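Side-chain contacts in adenosine deaminase (Burkholderia ambifaria, PDB 4GXW), which binds a zinc ion and probably deaminates adenine or a related purine: residues Gly7-Ala12 against Val265-Tyr270; Ala24-Leu29 against Ala326-Phe331; Val32-His37 against Val261-Pro266; Pro298-Pro303 against Ser311-Leu316. All blocks are in the same frame, centred on the assembly; numbering follows the deposited sequence. Where two conformers were deposited one is given.

Contact 1 of 4, residues Gly7-Ala12 against Val265-Tyr270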
# COMPACT_ATOMS: atom_id res chain seq x y z
N GLY A 7 -4.78 -9.40 -10.89
CA GLY A 7 -3.34 -9.26 -10.82
C GLY A 7 -2.57 -10.31 -11.61
O GLY A 7 -1.36 -10.45 -11.45
N ASN A 8 -3.28 -11.05 -12.46
CA ASN A 8 -2.67 -12.15 -13.21
C ASN A 8 -1.91 -13.14 -12.33
O ASN A 8 -0.90 -13.71 -12.75
CB ASN A 8 -1.77 -11.63 -14.33
CG ASN A 8 -2.51 -10.77 -15.34
OD1 ASN A 8 -3.72 -10.91 -15.52
ND2 ASN A 8 -1.79 -9.87 -16.00
N VAL A 9 -2.40 -13.32 -11.10
CA VAL A 9 -1.82 -14.29 -10.19
C VAL A 9 -2.23 -15.70 -10.63
O VAL A 9 -3.15 -15.85 -11.44
CB VAL A 9 -2.26 -14.02 -8.73
CG1 VAL A 9 -1.94 -12.58 -8.34
CG2 VAL A 9 -3.75 -14.31 -8.54
N PRO A 10 -1.55 -16.74 -10.12
CA PRO A 10 -1.96 -18.10 -10.48
C PRO A 10 -3.44 -18.38 -10.19
O PRO A 10 -3.99 -17.88 -9.20
CB PRO A 10 -1.08 -18.98 -9.60
CG PRO A 10 0.18 -18.17 -9.44
CD PRO A 10 -0.27 -16.73 -9.38
N ALA A 11 -4.08 -19.17 -11.04
CA ALA A 11 -5.50 -19.47 -10.88
C ALA A 11 -5.73 -20.15 -9.54
O ALA A 11 -4.89 -20.91 -9.08
CB ALA A 11 -5.99 -20.34 -12.02
N ALA A 12 -6.86 -19.84 -8.91
CA ALA A 12 -7.19 -20.42 -7.62
C ALA A 12 -7.27 -21.94 -7.70
O ALA A 12 -7.80 -22.49 -8.67
CB ALA A 12 -8.50 -19.86 -7.11
N VAL A 265 0.21 -7.44 1.06
CA VAL A 265 -0.03 -7.22 -0.35
C VAL A 265 -0.10 -8.59 -1.03
O VAL A 265 0.93 -9.23 -1.26
CB VAL A 265 1.10 -6.37 -0.98
CG1 VAL A 265 0.87 -6.15 -2.46
CG2 VAL A 265 1.23 -5.03 -0.23
N PRO A 266 -1.32 -9.07 -1.33
CA PRO A 266 -1.43 -10.39 -1.96
C PRO A 266 -0.65 -10.49 -3.27
O PRO A 266 -0.09 -11.54 -3.57
CB PRO A 266 -2.94 -10.59 -2.14
CG PRO A 266 -3.59 -9.29 -1.77
CD PRO A 266 -2.63 -8.53 -0.92
N THR A 267 -0.58 -9.40 -4.02
CA THR A 267 0.16 -9.39 -5.28
C THR A 267 1.66 -9.11 -5.14
O THR A 267 2.30 -8.75 -6.13
CB THR A 267 -0.45 -8.38 -6.27
OG1 THR A 267 -0.49 -7.08 -5.65
CG2 THR A 267 -1.86 -8.80 -6.64
N ASN A 268 2.22 -9.26 -3.94
CA ASN A 268 3.65 -9.03 -3.74
C ASN A 268 4.49 -9.71 -4.82
O ASN A 268 4.39 -10.92 -5.02
CB ASN A 268 4.07 -9.52 -2.36
CG ASN A 268 5.56 -9.34 -2.10
OD1 ASN A 268 6.32 -10.31 -2.11
ND2 ASN A 268 5.97 -8.10 -1.85
N SER A 269 5.31 -8.94 -5.53
CA SER A 269 6.02 -9.47 -6.69
C SER A 269 7.04 -10.54 -6.31
O SER A 269 7.21 -11.52 -7.05
CB SER A 269 6.72 -8.35 -7.47
OG SER A 269 5.80 -7.39 -7.93
N TYR A 270 7.74 -10.32 -5.20
CA TYR A 270 8.78 -11.26 -4.79
C TYR A 270 8.23 -12.67 -4.65
O TYR A 270 8.81 -13.62 -5.19
CB TYR A 270 9.46 -10.79 -3.49
CG TYR A 270 10.46 -11.80 -2.95
CD1 TYR A 270 11.76 -11.88 -3.45
CD2 TYR A 270 10.11 -12.67 -1.92
CE1 TYR A 270 12.66 -12.81 -2.95
CE2 TYR A 270 10.99 -13.60 -1.42
CZ TYR A 270 12.27 -13.66 -1.93
OH TYR A 270 13.15 -14.57 -1.42
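Gly-7 comes against the methyl of Thr-267 with its backbone: CA of Gly-7 lies 4.5 Å from CG2 of Thr-267, and these two residues also have the nearest CA atoms across the contact, 6.6 Å apart. The positive phi of Gly-7, 66°, is one that glycine adopts readily. Two residues on, Val-9 supplies the other touching group, its CG1 4.1 Å from CG2 of Thr-267. The two side chains cross at about a right angle, and one methyl of each makes the contact. In Thr-267 the torsion (chi1 55°) sets CG2 anti to the carbonyl carbon, facing the 7-12 segment, and leaves OG1 to hydrogen-bond with His-306 ND1. The partner segment is bent by a type I beta turn from Val-265 to Asn-268, closed by Asn-268 N to Val-265 O at 3.0 Å, and Asn-268 then N-caps helix 269-274. With 81 Å² buried in total, this is a small apolar touch between the N-terminal arm and a turn that follows strand 261-264. Around it, Leu-316 of helix 310-319 touches both Val-9 and Thr-267, while Leu-272 of helix 269-274 and Trp-280 of helix 280-283 pack on Val-9.

Contact 2 of 4, residues Ala24-Leu29 against Ala326-Phe331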
# COMPACT_ATOMS: atom_id res chain seq x y z
N ALA A 24 -19.73 -8.16 -6.12
CA ALA A 24 -20.52 -7.06 -5.59
C ALA A 24 -20.19 -6.85 -4.11
O ALA A 24 -20.08 -5.71 -3.65
CB ALA A 24 -22.01 -7.33 -5.79
N PHE A 25 -20.03 -7.96 -3.38
CA PHE A 25 -19.65 -7.90 -1.96
C PHE A 25 -18.29 -7.22 -1.78
O PHE A 25 -18.17 -6.28 -1.01
CB PHE A 25 -19.65 -9.30 -1.34
CG PHE A 25 -19.11 -9.34 0.07
CD1 PHE A 25 -19.91 -8.98 1.14
CD2 PHE A 25 -17.81 -9.75 0.31
CE1 PHE A 25 -19.42 -9.02 2.44
CE2 PHE A 25 -17.31 -9.79 1.61
CZ PHE A 25 -18.12 -9.42 2.67
N PHE A 26 -17.28 -7.68 -2.51
CA PHE A 26 -15.94 -7.13 -2.33
C PHE A 26 -15.89 -5.66 -2.70
O PHE A 26 -15.19 -4.87 -2.06
CB PHE A 26 -14.90 -7.93 -3.12
CG PHE A 26 -14.78 -9.36 -2.68
CD1 PHE A 26 -14.56 -9.67 -1.35
CD2 PHE A 26 -14.92 -10.40 -3.60
CE1 PHE A 26 -14.47 -10.98 -0.93
CE2 PHE A 26 -14.81 -11.72 -3.18
CZ PHE A 26 -14.59 -12.01 -1.85
N HIS A 27 -16.65 -5.29 -3.73
CA HIS A 27 -16.73 -3.91 -4.17
C HIS A 27 -17.39 -2.99 -3.14
O HIS A 27 -16.89 -1.89 -2.89
CB HIS A 27 -17.44 -3.80 -5.52
CG HIS A 27 -17.42 -2.42 -6.10
ND1 HIS A 27 -16.42 -1.98 -6.94
CD2 HIS A 27 -18.25 -1.36 -5.91
CE1 HIS A 27 -16.65 -0.72 -7.27
NE2 HIS A 27 -17.74 -0.32 -6.65
N ALA A 28 -18.50 -3.45 -2.57
CA ALA A 28 -19.29 -2.65 -1.64
C ALA A 28 -18.62 -2.46 -0.27
O ALA A 28 -18.93 -1.51 0.44
CB ALA A 28 -20.67 -3.27 -1.46
N LEU A 29 -17.72 -3.37 0.08
CA LEU A 29 -17.02 -3.32 1.37
C LEU A 29 -16.40 -1.96 1.61
O LEU A 29 -15.63 -1.48 0.79
CB LEU A 29 -15.88 -4.35 1.41
CG LEU A 29 -16.17 -5.84 1.58
CD1 LEU A 29 -14.87 -6.60 1.81
CD2 LEU A 29 -17.14 -6.06 2.72
N ALA A 326 -15.81 -13.84 7.84
CA ALA A 326 -15.51 -13.39 9.19
C ALA A 326 -14.07 -12.86 9.33
O ALA A 326 -13.84 -11.84 9.97
CB ALA A 326 -15.75 -14.51 10.19
N ASP A 327 -13.11 -13.55 8.72
CA ASP A 327 -11.73 -13.06 8.69
C ASP A 327 -11.64 -11.68 8.03
O ASP A 327 -10.93 -10.80 8.52
CB ASP A 327 -10.81 -14.03 7.93
CG ASP A 327 -10.58 -15.33 8.66
OD1 ASP A 327 -10.55 -15.34 9.91
OD2 ASP A 327 -10.41 -16.36 7.97
N LEU A 328 -12.34 -11.51 6.92
CA LEU A 328 -12.34 -10.22 6.22
C LEU A 328 -12.92 -9.09 7.10
O LEU A 328 -12.41 -7.97 7.06
CB LEU A 328 -13.08 -10.30 4.87
CG LEU A 328 -12.20 -10.61 3.65
CD1 LEU A 328 -11.34 -11.85 3.85
CD2 LEU A 328 -13.06 -10.74 2.39
N LYS A 329 -13.93 -9.39 7.90
CA LYS A 329 -14.44 -8.39 8.83
C LYS A 329 -13.34 -7.94 9.80
O LYS A 329 -13.17 -6.75 10.07
CB LYS A 329 -15.65 -8.90 9.60
CG LYS A 329 -16.36 -7.83 10.42
CD LYS A 329 -17.56 -8.36 11.16
CE LYS A 329 -18.23 -7.26 11.99
NZ LYS A 329 -19.44 -7.77 12.68
N GLN A 330 -12.58 -8.91 10.31
CA GLN A 330 -11.45 -8.59 11.18
C GLN A 330 -10.39 -7.76 10.46
O GLN A 330 -9.85 -6.82 11.03
CB GLN A 330 -10.85 -9.85 11.80
CG GLN A 330 -11.77 -10.53 12.79
CD GLN A 330 -12.33 -9.56 13.82
OE1 GLN A 330 -11.58 -8.84 14.48
NE2 GLN A 330 -13.66 -9.52 13.94
N PHE A 331 -10.10 -8.09 9.20
CA PHE A 331 -9.14 -7.30 8.44
C PHE A 331 -9.60 -5.85 8.29
O PHE A 331 -8.79 -4.93 8.34
CB PHE A 331 -8.89 -7.88 7.04
CG PHE A 331 -8.32 -9.27 7.03
CD1 PHE A 331 -7.66 -9.82 8.12
CD2 PHE A 331 -8.46 -10.04 5.89
CE1 PHE A 331 -7.14 -11.11 8.07
CE2 PHE A 331 -7.95 -11.33 5.83
CZ PHE A 331 -7.30 -11.87 6.92
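This is a small, purely apolar helix-to-helix contact in which Leu-328 of helix 325-338 reaches the aromatic side chains at the end of helix 20-28, away from the zinc site. One branch does the touching: CD2 of Leu-328 comes to 3.6 Å from CE1 of Phe-26 and lies 4.4 Å from CE2 of Phe-25. It meets both rings at the edge, near their planes, and neither over a face. Phe-26 and Leu-328 cross at about a right angle. The first torsion of Phe-26 (chi1 -63°) puts CG beside the backbone N, and although its CB does not point at the other helix, the ring swings its CE1 corner toward the leucine. Phe-25 and Phe-26 also pack on each other: CE1 of Phe-26 lies at the edge of the Phe-25 ring, in its plane. Only 103 Å² is buried in all, more than half of it on Leu-328. Further helices adjoin the contact: Glu-315 of helix 310-319 touches Phe-26, Leu-360 of helix 343-371 lies against Phe-25, and Phe-357 of that same long helix packs on Lys-329, the residue that follows Leu-328.

Contact 3 of 4, residues Val32-His37 against Val261-Pro266. With ZN (zinc ion), chain C.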
# COMPACT_ATOMS: atom_id res chain seq x y z
N VAL A 32 -10.27 1.03 4.13
CA VAL A 32 -9.14 1.95 4.14
C VAL A 32 -8.04 1.31 3.32
O VAL A 32 -8.00 0.08 3.15
CB VAL A 32 -8.62 2.27 5.56
CG1 VAL A 32 -9.75 2.80 6.44
CG2 VAL A 32 -7.98 1.06 6.19
N GLU A 33 -7.16 2.14 2.78
CA GLU A 33 -5.93 1.66 2.14
C GLU A 33 -4.76 2.31 2.87
O GLU A 33 -4.71 3.54 3.01
CB GLU A 33 -5.88 1.96 0.65
CG GLU A 33 -4.59 1.43 -0.01
CD GLU A 33 -4.75 1.11 -1.47
OE1 GLU A 33 -5.12 2.01 -2.26
OE2 GLU A 33 -4.51 -0.07 -1.84
N LEU A 34 -3.83 1.47 3.33
CA LEU A 34 -2.69 1.93 4.13
C LEU A 34 -1.35 1.66 3.47
O LEU A 34 -0.31 2.04 4.00
CB LEU A 34 -2.69 1.26 5.51
CG LEU A 34 -3.91 1.47 6.40
CD1 LEU A 34 -3.74 0.73 7.71
CD2 LEU A 34 -4.13 2.96 6.64
N HIS A 35 -1.36 1.00 2.31
CA HIS A 35 -0.12 0.63 1.63
C HIS A 35 -0.30 0.77 0.12
O HIS A 35 -0.77 -0.15 -0.56
CB HIS A 35 0.30 -0.81 2.00
CG HIS A 35 1.67 -1.20 1.52
ND1 HIS A 35 2.43 -2.14 2.17
CD2 HIS A 35 2.40 -0.80 0.45
CE1 HIS A 35 3.59 -2.29 1.54
NE2 HIS A 35 3.59 -1.48 0.49
N CYS A 36 0.07 1.94 -0.38
CA CYS A 36 -0.05 2.24 -1.80
C CYS A 36 0.97 3.30 -2.17
O CYS A 36 1.03 4.36 -1.55
CB CYS A 36 -1.44 2.76 -2.13
SG CYS A 36 -1.68 3.00 -3.90
N HIS A 37 1.76 3.01 -3.20
CA HIS A 37 2.74 3.98 -3.70
C HIS A 37 2.10 4.81 -4.80
O HIS A 37 1.61 4.26 -5.80
CB HIS A 37 4.01 3.28 -4.19
CG HIS A 37 4.66 2.42 -3.15
ND1 HIS A 37 5.68 2.88 -2.33
CD2 HIS A 37 4.39 1.16 -2.75
CE1 HIS A 37 6.02 1.91 -1.49
NE2 HIS A 37 5.25 0.86 -1.72
N VAL A 261 -0.22 -3.56 13.66
CA VAL A 261 -0.85 -3.85 12.37
C VAL A 261 0.19 -4.01 11.26
O VAL A 261 1.12 -3.21 11.14
CB VAL A 261 -1.91 -2.79 11.97
CG1 VAL A 261 -2.48 -3.08 10.59
CG2 VAL A 261 -3.04 -2.73 13.01
N PHE A 262 0.03 -5.06 10.45
CA PHE A 262 0.90 -5.35 9.32
C PHE A 262 0.12 -5.13 8.03
O PHE A 262 -0.92 -5.76 7.82
CB PHE A 262 1.36 -6.82 9.37
CG PHE A 262 2.27 -7.13 10.51
CD1 PHE A 262 1.77 -7.28 11.80
CD2 PHE A 262 3.63 -7.28 10.31
CE1 PHE A 262 2.61 -7.56 12.87
CE2 PHE A 262 4.48 -7.56 11.38
CZ PHE A 262 3.97 -7.70 12.65
N THR A 263 0.60 -4.24 7.17
CA THR A 263 -0.04 -4.07 5.87
C THR A 263 0.51 -5.17 4.97
O THR A 263 1.71 -5.43 4.95
CB THR A 263 0.18 -2.66 5.28
OG1 THR A 263 1.55 -2.50 4.89
CG2 THR A 263 -0.20 -1.58 6.29
N VAL A 264 -0.38 -5.86 4.26
CA VAL A 264 0.04 -6.98 3.42
C VAL A 264 -0.47 -6.80 2.00
O VAL A 264 -1.46 -6.08 1.76
CB VAL A 264 -0.41 -8.35 4.01
CG1 VAL A 264 0.19 -8.56 5.41
CG2 VAL A 264 -1.93 -8.46 4.03
N VAL A 265 0.21 -7.44 1.06
CA VAL A 265 -0.03 -7.22 -0.35
C VAL A 265 -0.10 -8.59 -1.03
O VAL A 265 0.93 -9.23 -1.26
CB VAL A 265 1.10 -6.37 -0.98
CG1 VAL A 265 0.87 -6.15 -2.46
CG2 VAL A 265 1.23 -5.03 -0.23
N PRO A 266 -1.32 -9.07 -1.33
CA PRO A 266 -1.43 -10.39 -1.96
C PRO A 266 -0.65 -10.49 -3.27
O PRO A 266 -0.09 -11.54 -3.57
CB PRO A 266 -2.94 -10.59 -2.14
CG PRO A 266 -3.59 -9.29 -1.77
CD PRO A 266 -2.63 -8.53 -0.92
ZN ZN C . 5.21 -1.04 -0.88
O HOH W 1 6.05 -2.74 -1.41
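The backbones come nearest at His-35 and Thr-263, whose CA atoms are 6.3 Å apart, with Thr-263 in strand 261-264 and His-35 on the segment that continues from strand 31-33. His-35 bridges this gap with its ring: ND1 donates to OG1 of Thr-263 at 2.9 Å. The N-H...O angle of 147° makes the bond somewhat bent, and the oxygen lies 18° out of the imidazole plane. Because CG stands anti to the backbone N of His-35 (chi1 -171°), the ring extends toward the threonine while its far nitrogen, NE2, holds the zinc ion at 2.2 Å. With one nitrogen on the metal and the other bonded to Thr-263, rotation of the ring is restrained. Over one face lies CG2 of Val-265, a CH-pi contact 4.0 Å from the ring centroid. The methyl of Thr-263 turns to Leu-34, CG2 to CB 3.9 Å. The hydroxyl of Thr-263 is also hydrogen-bonded to OD1 of Asp-240, its strongest polar partner, which may polarise the link to the histidine. His-37 binds zinc through NE2 at 2.1 Å; His-216, Asp-301 and a water complete five ligands. The His-35 and His-37 pair forms the His-X-His motif after the first barrel strand, with the metal at the C-terminal ends of the strands, as in the TIM-barrel metallo-dependent hydrolases.

Contact 4 of 4, residues Pro298-Pro303 against Ser311-Leu316. With ZN (zinc ion), chain C.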
# COMPACT_ATOMS: atom_id res chain seq x y z
N PRO A 298 -5.10 -6.07 4.03
CA PRO A 298 -4.68 -6.21 2.63
C PRO A 298 -4.75 -4.89 1.85
O PRO A 298 -5.62 -4.06 2.11
CB PRO A 298 -5.68 -7.20 2.07
CG PRO A 298 -6.93 -6.90 2.84
CD PRO A 298 -6.47 -6.56 4.24
N ASN A 299 -3.84 -4.74 0.88
CA ASN A 299 -3.67 -3.50 0.14
C ASN A 299 -3.17 -3.80 -1.27
O ASN A 299 -2.74 -4.93 -1.54
CB ASN A 299 -2.65 -2.61 0.85
CG ASN A 299 -3.16 -2.07 2.16
OD1 ASN A 299 -3.80 -1.03 2.17
ND2 ASN A 299 -2.89 -2.77 3.26
N THR A 300 -3.18 -2.79 -2.14
CA THR A 300 -2.79 -2.95 -3.54
C THR A 300 -1.30 -2.72 -3.84
O THR A 300 -0.78 -3.29 -4.79
CB THR A 300 -3.64 -2.07 -4.51
OG1 THR A 300 -3.45 -0.68 -4.20
CG2 THR A 300 -5.13 -2.43 -4.43
N ASP A 301 -0.64 -1.86 -3.04
CA ASP A 301 0.80 -1.51 -3.19
C ASP A 301 1.07 -0.67 -4.44
O ASP A 301 1.39 0.52 -4.34
CB ASP A 301 1.68 -2.78 -3.16
CG ASP A 301 3.14 -2.53 -2.66
OD1 ASP A 301 3.56 -1.43 -2.22
OD2 ASP A 301 3.89 -3.52 -2.69
N ASP A 302 0.93 -1.27 -5.62
CA ASP A 302 1.13 -0.57 -6.90
C ASP A 302 -0.03 -0.96 -7.81
O ASP A 302 0.14 -1.79 -8.71
CB ASP A 302 2.47 -0.96 -7.55
CG ASP A 302 3.65 -0.73 -6.64
OD1 ASP A 302 4.07 0.44 -6.48
OD2 ASP A 302 4.18 -1.71 -6.07
N PRO A 303 -1.22 -0.39 -7.57
CA PRO A 303 -2.44 -0.91 -8.18
C PRO A 303 -2.42 -0.95 -9.71
O PRO A 303 -2.89 -1.92 -10.29
CB PRO A 303 -3.55 0.02 -7.66
CG PRO A 303 -2.81 1.24 -7.18
CD PRO A 303 -1.51 0.73 -6.66
N SER A 311 -10.91 -3.63 -4.60
CA SER A 311 -11.89 -4.72 -4.55
C SER A 311 -11.26 -6.07 -4.87
O SER A 311 -11.63 -7.09 -4.27
CB SER A 311 -13.06 -4.43 -5.49
OG SER A 311 -13.72 -3.23 -5.12
N GLU A 312 -10.31 -6.08 -5.80
CA GLU A 312 -9.61 -7.29 -6.19
C GLU A 312 -8.62 -7.77 -5.12
O GLU A 312 -8.45 -8.98 -4.93
CB GLU A 312 -8.89 -7.07 -7.52
CG GLU A 312 -9.81 -6.98 -8.73
CD GLU A 312 -9.08 -6.58 -10.00
OE1 GLU A 312 -8.18 -5.72 -9.92
OE2 GLU A 312 -9.40 -7.14 -11.08
N ALA A 313 -7.97 -6.83 -4.44
CA ALA A 313 -7.06 -7.22 -3.37
C ALA A 313 -7.80 -7.95 -2.25
O ALA A 313 -7.34 -8.98 -1.76
CB ALA A 313 -6.30 -6.00 -2.84
N TRP A 314 -8.97 -7.43 -1.89
CA TRP A 314 -9.83 -8.08 -0.91
C TRP A 314 -10.33 -9.44 -1.42
O TRP A 314 -10.32 -10.43 -0.68
CB TRP A 314 -10.98 -7.12 -0.51
CG TRP A 314 -10.47 -6.09 0.43
CD1 TRP A 314 -9.80 -4.95 0.10
CD2 TRP A 314 -10.50 -6.14 1.86
NE1 TRP A 314 -9.43 -4.27 1.24
CE2 TRP A 314 -9.85 -4.98 2.33
CE3 TRP A 314 -11.03 -7.04 2.79
CZ2 TRP A 314 -9.71 -4.71 3.70
CZ3 TRP A 314 -10.89 -6.77 4.13
CH2 TRP A 314 -10.24 -5.61 4.58
N GLU A 315 -10.74 -9.50 -2.68
CA GLU A 315 -11.18 -10.75 -3.30
C GLU A 315 -10.12 -11.85 -3.17
O GLU A 315 -10.43 -12.98 -2.79
CB GLU A 315 -11.51 -10.52 -4.77
CG GLU A 315 -11.79 -11.81 -5.53
CD GLU A 315 -12.10 -11.58 -7.00
OE1 GLU A 315 -12.61 -10.49 -7.33
OE2 GLU A 315 -11.82 -12.49 -7.83
N LEU A 316 -8.86 -11.52 -3.46
CA LEU A 316 -7.78 -12.51 -3.41
C LEU A 316 -7.62 -13.16 -2.03
O LEU A 316 -7.31 -14.34 -1.93
CB LEU A 316 -6.45 -11.89 -3.84
CG LEU A 316 -6.31 -11.57 -5.33
CD1 LEU A 316 -4.99 -10.86 -5.60
CD2 LEU A 316 -6.43 -12.83 -6.18
ZN ZN C . 5.21 -1.04 -0.88
O HOH W 2 -7.48 -2.08 1.48
O HOH W 1 6.05 -2.74 -1.41
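Pro-298 points CG into the face of the Trp-314 indole, its ring standing across the indole at about a right angle: CG is 3.6 Å from the centroid of the six-membered ring and 15° off its normal, a CH-pi contact over the centre of the face. CD of Pro-298 follows along the rim, 3.8 Å from CZ2 of Trp-314. Water 2 joins the same two residues, accepting from NE1 of Trp-314 at 2.9 Å in the indole plane and donating to O of Pro-298 at 2.8 Å. The tryptophan is thus gripped over a face and at an edge. Farther along, CB of Ala-313 packs 3.9 Å from O of Asn-299 and 4.1 Å from CG2 of Thr-300. These contacts set helix 310-319 against the end of strand 295-298 and the loop that leaves it at the C-terminal end of the TIM barrel, the loop that carries the metal-binding aspartate. Asp-301 binds the zinc ion through OD1 at 2.2 Å, while its OD2 accepts from the zinc-bound water 1 at 2.6 Å, so the carboxylate holds both the metal and its water. Behind the aspartate, Thr-300 OG1 is hydrogen-bonded to Glu-33 OE2, and Asn-299 OD1 accepts from the backbone N of Leu-34. Phe-331 of helix 325-338 touches both Pro-298 and Trp-314.

Overall arrangement
From the N terminus, the arm at 7-12 meets 265-270 (contact 1), closing a loop that spans most of the barrel strands. Helix 20-28 reaches on to helix 325-338 in contact 2; the loops of these two contacts cross, their segments alternating. Contact 3 joins 32-37 to 261-266, lies within the span of contact 2, and shares its second segment in part with contact 1, through Val-265 and Pro-266. Contact 4, a short local closure between 298-303 and 311-316, also falls within that span. Contacts 3 and 4, with centres about 8 Å apart, share the zinc ion and water 1, whereas helix 310-319 in contact 4 packs against residues of contacts 1 and 2.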